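Local coordinates for protein retinol dehydratase (Spodoptera frugiperda, PDB 1X8J) that probably converts retinol to anhydroretinol with a sulfotransferase-family fold, whose cofactor site here holds adenosine-3'-5'-diphosphate, at residues 78-83 with 101-106; 68-73 with 162-167. The protein carries 2 engineered substitutions. All blocks are in the same frame, centred on the assembly; numbering follows the deposited sequence.

Contact 1: 78-83 with 101-106. With A3P (adenosine-3'-5'-diphosphate), chain D.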
loop_
_atom_site.group_PDB
_atom_site.type_symbol
_atom_site.label_atom_id
_atom_site.label_comp_id
_atom_site.label_asym_id
_atom_site.label_seq_id
_atom_site.Cartn_x
_atom_site.Cartn_y
_atom_site.Cartn_z
ATOM N N MET A 78 7.122 28.010 -18.995
ATOM C CA MET A 78 7.750 28.567 -20.198
ATOM C C MET A 78 6.714 29.331 -21.000
ATOM O O MET A 78 6.924 30.472 -21.407
ATOM C CB MET A 78 8.251 27.465 -21.127
ATOM C CG MET A 78 9.209 26.491 -20.543
ATOM S SD MET A 78 9.590 25.255 -21.777
ATOM C CE MET A 78 10.620 26.253 -22.895
ATOM N N THR A 79 5.598 28.660 -21.250
ATOM C CA THR A 79 4.521 29.233 -22.035
ATOM C C THR A 79 3.997 30.526 -21.407
ATOM O O THR A 79 3.731 31.509 -22.119
ATOM C CB THR A 79 3.370 28.220 -22.199
ATOM O OG1 THR A 79 3.903 26.933 -22.532
ATOM C CG2 THR A 79 2.444 28.651 -23.313
ATOM N N GLN A 80 3.853 30.537 -20.082
ATOM C CA GLN A 80 3.364 31.732 -19.390
ATOM C C GLN A 80 4.257 32.939 -19.654
ATOM O O GLN A 80 3.765 34.034 -19.922
ATOM C CB GLN A 80 3.298 31.503 -17.889
ATOM C CG GLN A 80 2.230 30.540 -17.441
ATOM C CD GLN A 80 2.251 30.330 -15.934
ATOM O OE1 GLN A 80 2.088 31.277 -15.163
ATOM N NE2 GLN A 80 2.454 29.089 -15.512
ATOM N N GLU A 81 5.569 32.729 -19.571
ATOM C CA GLU A 81 6.539 33.797 -19.790
ATOM C C GLU A 81 6.433 34.315 -21.223
ATOM O O GLU A 81 6.387 35.525 -21.456
ATOM C CB GLU A 81 7.959 33.279 -19.507
ATOM C CG GLU A 81 9.073 34.308 -19.652
ATOM C CD GLU A 81 8.986 35.421 -18.628
ATOM O OE1 GLU A 81 9.873 36.302 -18.613
ATOM O OE2 GLU A 81 8.026 35.415 -17.835
ATOM N N LEU A 82 6.386 33.400 -22.183
ATOM C CA LEU A 82 6.281 33.790 -23.591
ATOM C C LEU A 82 4.980 34.558 -23.858
ATOM O O LEU A 82 4.993 35.648 -24.425
ATOM C CB LEU A 82 6.351 32.552 -24.498
ATOM C CG LEU A 82 7.678 31.793 -24.589
ATOM C CD1 LEU A 82 7.485 30.569 -25.466
ATOM C CD2 LEU A 82 8.784 32.682 -25.162
ATOM N N VAL A 83 3.860 33.986 -23.437
ATOM C CA VAL A 83 2.565 34.623 -23.639
ATOM C C VAL A 83 2.495 36.006 -23.006
ATOM O O VAL A 83 1.926 36.932 -23.594
ATOM C CB VAL A 83 1.423 33.743 -23.080
ATOM C CG1 VAL A 83 0.088 34.489 -23.148
ATOM C CG2 VAL A 83 1.331 32.455 -23.890
ATOM N N LEU A 101 2.498 36.782 -9.567
ATOM C CA LEU A 101 1.815 38.056 -9.451
ATOM C C LEU A 101 1.267 38.441 -10.821
ATOM O O LEU A 101 0.327 39.233 -10.923
ATOM C CB LEU A 101 2.777 39.140 -8.951
ATOM C CG LEU A 101 2.838 39.459 -7.448
ATOM C CD1 LEU A 101 2.942 38.182 -6.611
ATOM C CD2 LEU A 101 4.030 40.369 -7.186
ATOM N N ARG A 102 1.854 37.878 -11.875
ATOM C CA ARG A 102 1.411 38.185 -13.231
ATOM C C ARG A 102 0.290 37.279 -13.726
ATOM O O ARG A 102 -0.438 37.637 -14.653
ATOM C CB ARG A 102 2.586 38.126 -14.200
ATOM C CG ARG A 102 3.433 39.379 -14.208
ATOM C CD ARG A 102 4.658 39.193 -15.093
ATOM N NE ARG A 102 5.605 38.232 -14.540
ATOM C CZ ARG A 102 6.322 37.390 -15.279
ATOM N NH1 ARG A 102 6.185 37.392 -16.593
ATOM N NH2 ARG A 102 7.187 36.559 -14.710
ATOM N N TYR A 103 0.153 36.110 -13.109
ATOM C CA TYR A 103 -0.890 35.165 -13.485
ATOM C C TYR A 103 -1.668 34.728 -12.262
ATOM O O TYR A 103 -1.154 34.712 -11.141
ATOM C CB TYR A 103 -0.307 33.887 -14.113
ATOM C CG TYR A 103 0.042 33.946 -15.583
ATOM C CD1 TYR A 103 1.183 34.614 -16.027
ATOM C CD2 TYR A 103 -0.748 33.295 -16.528
ATOM C CE1 TYR A 103 1.533 34.630 -17.377
ATOM C CE2 TYR A 103 -0.408 33.303 -17.877
ATOM C CZ TYR A 103 0.734 33.975 -18.296
ATOM O OH TYR A 103 1.065 34.016 -19.633
ATOM N N ILE A 104 -2.922 34.369 -12.481
ATOM C CA ILE A 104 -3.712 33.849 -11.397
ATOM C C ILE A 104 -3.744 32.354 -11.626
ATOM O O ILE A 104 -4.042 31.880 -12.724
ATOM C CB ILE A 104 -5.133 34.426 -11.379
ATOM C CG1 ILE A 104 -5.076 35.868 -10.860
ATOM C CG2 ILE A 104 -6.032 33.569 -10.494
ATOM C CD1 ILE A 104 -6.401 36.551 -10.800
ATOM N N TYR A 105 -3.377 31.620 -10.590
ATOM C CA TYR A 105 -3.348 30.170 -10.629
ATOM C C TYR A 105 -4.757 29.717 -10.242
ATOM O O TYR A 105 -5.038 29.446 -9.075
ATOM C CB TYR A 105 -2.306 29.676 -9.624
ATOM C CG TYR A 105 -1.972 28.211 -9.701
ATOM C CD1 TYR A 105 -0.980 27.676 -8.890
ATOM C CD2 TYR A 105 -2.668 27.350 -10.549
ATOM C CE1 TYR A 105 -0.687 26.329 -8.912
ATOM C CE2 TYR A 105 -2.384 25.990 -10.576
ATOM C CZ TYR A 105 -1.392 25.487 -9.750
ATOM O OH TYR A 105 -1.118 24.136 -9.717
ATOM N N LEU A 106 -5.633 29.647 -11.238
ATOM C CA LEU A 106 -7.024 29.269 -11.044
ATOM C C LEU A 106 -7.291 28.147 -10.038
ATOM O O LEU A 106 -8.110 28.305 -9.130
ATOM C CB LEU A 106 -7.645 28.905 -12.401
ATOM C CG LEU A 106 -9.131 28.504 -12.430
ATOM C CD1 LEU A 106 -9.989 29.536 -11.687
ATOM C CD2 LEU A 106 -9.579 28.381 -13.877
HETATM P P1 A3P D . 11.576 18.626 -16.134
HETATM O O1P A3P D . 11.641 17.480 -17.056
HETATM O O2P A3P D . 12.880 19.286 -16.064
HETATM O O3P A3P D . 11.119 18.188 -14.797
HETATM P P2 A3P D . 5.551 23.171 -15.906
HETATM O O4P A3P D . 4.377 23.011 -16.757
HETATM O O5P A3P D . 6.035 24.554 -15.964
HETATM O O6P A3P D . 5.253 22.773 -14.502
HETATM O "O5'" A3P D . 6.675 22.214 -16.453
HETATM C "C5'" A3P D . 7.937 22.100 -15.839
HETATM C "C4'" A3P D . 8.903 21.389 -16.791
HETATM O "O4'" A3P D . 9.345 22.354 -17.803
HETATM C "C3'" A3P D . 10.169 20.909 -16.105
HETATM O "O3'" A3P D . 10.535 19.651 -16.725
HETATM C "C2'" A3P D . 11.100 22.110 -16.319
HETATM O "O2'" A3P D . 12.498 21.966 -16.058
HETATM C "C1'" A3P D . 10.759 22.482 -17.751
HETATM N N9 A3P D . 11.161 23.857 -18.087
HETATM C C8 A3P D . 10.923 25.041 -17.404
HETATM N N7 A3P D . 11.420 26.114 -17.967
HETATM C C5 A3P D . 12.038 25.618 -19.111
HETATM C C6 A3P D . 12.784 26.230 -20.201
HETATM N N6 A3P D . 13.032 27.550 -20.288
HETATM N N1 A3P D . 13.267 25.395 -21.214
HETATM C C2 A3P D . 13.040 24.046 -21.170
HETATM N N3 A3P D . 12.361 23.367 -20.202
HETATM C C4 A3P D . 11.882 24.208 -19.201
#
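Helix 76-87, which follows the P-loop-like 5'-phosphosulfate-binding loop of the sulfotransferase fold, presents Q80, E81 and V83 to R102 and Y103, at the turn from helix 99-102 into edge strand 104-105. Y103 reaches the helix with its hydroxyl leading. Its OH gives a hydrogen bond of 2.7 Å to Q80 O, in the carbonyl plane and on a lone pair, with the C=O bond met at 112°. V83 CB lies 3.5 Å from Y103 OH, the two side chains crossing at about a right angle. The Q80 side chain lies over one face of the Y103 ring: CG makes a CH-pi contact, 3.9 Å from the centroid, and OE1 sits 3.4 Å from Y103 CG, nearer the rim. The amide is steeply tilted to the ring rather than stacked on it. F160 meets the Y103 ring edge-to-face.

E81 starts out pointing away, but a bend at chi2 (66°) swings its carboxylate back to R102. R102 NH1 donates to E81 OE2 at 3.0 Å in a nearly straight salt bridge, on the syn side but 25° out of the carboxylate plane, with the oxygen in the guanidinium plane; NH2 adds a weak second bond. Carboxylate and guanidinium planes stand almost perpendicular, so they do not pair side by side. W84 provides R102 with a cation-pi partner. From M78, CE lies 3.3 Å from N1 of the cofactor's adenine. With E81 OE1 bonded to H281 and the pair buried, the ionised carboxylate is probably favoured, and R102 would offset its charge.

Contact 2: 68-73 with 162-167. With A3P (adenosine-3'-5'-diphosphate), chain D.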
loop_
_atom_site.group_PDB
_atom_site.type_symbol
_atom_site.label_atom_id
_atom_site.label_comp_id
_atom_site.label_asym_id
_atom_site.label_seq_id
_atom_site.Cartn_x
_atom_site.Cartn_y
_atom_site.Cartn_z
ATOM N N VAL A 68 -3.424 29.710 -19.970
ATOM C CA VAL A 68 -2.321 28.810 -20.264
ATOM C C VAL A 68 -2.698 27.560 -19.467
ATOM O O VAL A 68 -2.622 27.533 -18.238
ATOM C CB VAL A 68 -0.955 29.376 -19.817
ATOM C CG1 VAL A 68 0.109 28.289 -19.897
ATOM C CG2 VAL A 68 -0.548 30.526 -20.729
ATOM N N ALA A 69 -3.159 26.544 -20.186
ATOM C CA ALA A 69 -3.614 25.288 -19.588
ATOM C C ALA A 69 -2.694 24.131 -19.921
ATOM O O ALA A 69 -1.908 24.188 -20.874
ATOM C CB ALA A 69 -5.032 24.965 -20.073
ATOM N N SER A 70 -2.823 23.063 -19.147
ATOM C CA SER A 70 -1.980 21.894 -19.342
ATOM C C SER A 70 -2.101 20.966 -18.163
ATOM O O SER A 70 -2.573 21.362 -17.088
ATOM C CB SER A 70 -0.511 22.307 -19.384
ATOM O OG SER A 70 -0.089 22.689 -18.072
ATOM N N TYR A 71 -1.679 19.725 -18.375
ATOM C CA TYR A 71 -1.602 18.799 -17.262
ATOM C C TYR A 71 -0.213 19.228 -16.735
ATOM O O TYR A 71 0.718 19.413 -17.528
ATOM C CB TYR A 71 -1.552 17.343 -17.710
ATOM C CG TYR A 71 -1.428 16.438 -16.519
ATOM C CD1 TYR A 71 -2.562 16.028 -15.812
ATOM C CD2 TYR A 71 -0.170 16.093 -16.015
ATOM C CE1 TYR A 71 -2.452 15.309 -14.627
ATOM C CE2 TYR A 71 -0.045 15.373 -14.832
ATOM C CZ TYR A 71 -1.189 14.990 -14.139
ATOM O OH TYR A 71 -1.067 14.339 -12.932
ATOM N N GLN A 72 -0.089 19.402 -15.421
ATOM C CA GLN A 72 1.155 19.858 -14.793
ATOM C C GLN A 72 2.466 19.257 -15.304
ATOM O O GLN A 72 2.527 18.090 -15.694
ATOM C CB GLN A 72 1.074 19.663 -13.273
ATOM C CG GLN A 72 0.935 18.217 -12.833
ATOM C CD GLN A 72 1.291 18.033 -11.369
ATOM O OE1 GLN A 72 0.636 18.584 -10.490
ATOM N NE2 GLN A 72 2.343 17.264 -11.101
ATOM N N ARG A 73 3.512 20.085 -15.286
ATOM C CA ARG A 73 4.864 19.706 -15.710
ATOM C C ARG A 73 4.969 19.424 -17.206
ATOM O O ARG A 73 5.750 18.574 -17.639
ATOM C CB ARG A 73 5.345 18.485 -14.905
ATOM C CG ARG A 73 5.031 18.572 -13.417
ATOM C CD ARG A 73 5.624 19.834 -12.834
ATOM N NE ARG A 73 7.078 19.786 -12.871
ATOM C CZ ARG A 73 7.860 20.846 -12.694
ATOM N NH1 ARG A 73 7.323 22.039 -12.477
ATOM N NH2 ARG A 73 9.177 20.709 -12.712
ATOM N N LYS A 162 -3.653 30.770 -15.348
ATOM C CA LYS A 162 -2.885 29.530 -15.368
ATOM C C LYS A 162 -3.771 28.478 -14.714
ATOM O O LYS A 162 -4.359 28.731 -13.673
ATOM C CB LYS A 162 -1.592 29.685 -14.550
ATOM C CG LYS A 162 -0.880 28.371 -14.229
ATOM C CD LYS A 162 0.129 28.550 -13.101
ATOM C CE LYS A 162 0.829 27.238 -12.778
ATOM N NZ LYS A 162 1.721 27.356 -11.596
ATOM N N THR A 163 -3.890 27.310 -15.331
ATOM C CA THR A 163 -4.694 26.253 -14.737
ATOM C C THR A 163 -4.257 24.893 -15.245
ATOM O O THR A 163 -3.678 24.783 -16.321
ATOM C CB THR A 163 -6.217 26.440 -15.039
ATOM O OG1 THR A 163 -6.973 25.411 -14.377
ATOM C CG2 THR A 163 -6.480 26.390 -16.536
ATOM N N HIS A 164 -4.513 23.871 -14.439
ATOM C CA HIS A 164 -4.210 22.491 -14.790
ATOM C C HIS A 164 -5.545 21.732 -14.844
ATOM O O HIS A 164 -5.586 20.504 -14.914
ATOM C CB HIS A 164 -3.265 21.872 -13.759
ATOM C CG HIS A 164 -1.882 22.446 -13.799
ATOM N ND1 HIS A 164 -1.155 22.552 -14.966
ATOM C CD2 HIS A 164 -1.112 22.989 -12.827
ATOM C CE1 HIS A 164 0.001 23.140 -14.711
ATOM N NE2 HIS A 164 0.052 23.415 -13.420
ATOM N N LEU A 165 -6.635 22.494 -14.801
ATOM C CA LEU A 165 -7.983 21.940 -14.871
ATOM C C LEU A 165 -8.346 21.515 -16.296
ATOM O O LEU A 165 -8.065 22.227 -17.262
ATOM C CB LEU A 165 -9.021 22.980 -14.425
ATOM C CG LEU A 165 -9.114 23.371 -12.950
ATOM C CD1 LEU A 165 -10.055 24.542 -12.806
ATOM C CD2 LEU A 165 -9.574 22.177 -12.120
ATOM N N PRO A 166 -8.965 20.342 -16.442
ATOM C CA PRO A 166 -9.351 19.898 -17.786
ATOM C C PRO A 166 -10.488 20.813 -18.271
ATOM O O PRO A 166 -11.162 21.448 -17.455
ATOM C CB PRO A 166 -9.807 18.454 -17.556
ATOM C CG PRO A 166 -10.298 18.472 -16.120
ATOM C CD PRO A 166 -9.265 19.317 -15.426
ATOM N N LEU A 167 -10.685 20.903 -19.581
ATOM C CA LEU A 167 -11.739 21.763 -20.126
ATOM C C LEU A 167 -13.141 21.481 -19.574
ATOM O O LEU A 167 -13.911 22.405 -19.324
ATOM C CB LEU A 167 -11.767 21.663 -21.656
ATOM C CG LEU A 167 -10.499 22.146 -22.369
ATOM C CD1 LEU A 167 -10.601 21.866 -23.860
ATOM C CD2 LEU A 167 -10.293 23.639 -22.115
HETATM P P1 A3P D . 11.576 18.626 -16.134
HETATM O O1P A3P D . 11.641 17.480 -17.056
HETATM O O2P A3P D . 12.880 19.286 -16.064
HETATM O O3P A3P D . 11.119 18.188 -14.797
HETATM P P2 A3P D . 5.551 23.171 -15.906
HETATM O O4P A3P D . 4.377 23.011 -16.757
HETATM O O5P A3P D . 6.035 24.554 -15.964
HETATM O O6P A3P D . 5.253 22.773 -14.502
HETATM O "O5'" A3P D . 6.675 22.214 -16.453
HETATM C "C5'" A3P D . 7.937 22.100 -15.839
HETATM C "C4'" A3P D . 8.903 21.389 -16.791
HETATM O "O4'" A3P D . 9.345 22.354 -17.803
HETATM C "C3'" A3P D . 10.169 20.909 -16.105
HETATM O "O3'" A3P D . 10.535 19.651 -16.725
HETATM C "C2'" A3P D . 11.100 22.110 -16.319
HETATM O "O2'" A3P D . 12.498 21.966 -16.058
HETATM C "C1'" A3P D . 10.759 22.482 -17.751
HETATM N N9 A3P D . 11.161 23.857 -18.087
HETATM C C8 A3P D . 10.923 25.041 -17.404
HETATM N N7 A3P D . 11.420 26.114 -17.967
HETATM C C5 A3P D . 12.038 25.618 -19.111
HETATM C C6 A3P D . 12.784 26.230 -20.201
HETATM N N6 A3P D . 13.032 27.550 -20.288
HETATM N N1 A3P D . 13.267 25.395 -21.214
HETATM C C2 A3P D . 13.040 24.046 -21.170
HETATM N N3 A3P D . 12.361 23.367 -20.202
HETATM C C4 A3P D . 11.882 24.208 -19.201
#
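Strand 66-70 runs parallel to strand 160-163 and then enters the phosphate-binding loop, and the snug part of this contact is where S70 and Q72 close around H164, in a KTHLP sequence. With CG anti to its carbonyl carbon (chi1 -69°), H164 brings its ring beside S70 O. H164 ND1 donates to S70 O over 2.8 Å; the oxygen lies in the imidazole plane, whereas the nitrogen stands well above the carbonyl plane. One face of the ring is packed by Q72, whose CB makes a CH-pi contact 3.8 Å from the centroid, only 5° off the ring normal. S70 OG is a weak second acceptor for ND1, and is bonded also to T76.

The strand pairing itself is looser. T163 N bonds V68 O at 3.2 Å, but the return bond from S70 N to T163 O is weak (3.4 Å, 127°). T163 OG1 accepts from L165 N in an ST turn and bonds D107. Two residues are partly exposed: Q72, whose NE2 bonds S194, and the extended K162, which passes about 5 Å from the bound androsterone and has Y105 as cation-pi partner. Beyond the strand, C5' of the cofactor sits 3.3 Å above the R73 guanidinium plane, and R73 NH1 is 3.0 Å from O6P of the 5'-phosphate.

Overall arrangement
The two contacts, with centres about 11 Å apart, are built on one parallel sheet and one phosphate-binding loop. Strand 66-70 leads through the loop into helix 76-87, so the first segments of contacts 2 and 1 follow one another; the chain then passes through 101-106 before returning at 162-167, nesting contact 1 inside the loop closed by contact 2. Strand 160-163 lies between strands 104-105 and 66-70, and I104 O with K162 N and L106 N with K162 O probably join the contacts by backbone hydrogen bonds. Both contacts border the nucleotide site, contact 1 at the adenine and contact 2 at the 5'-phosphate.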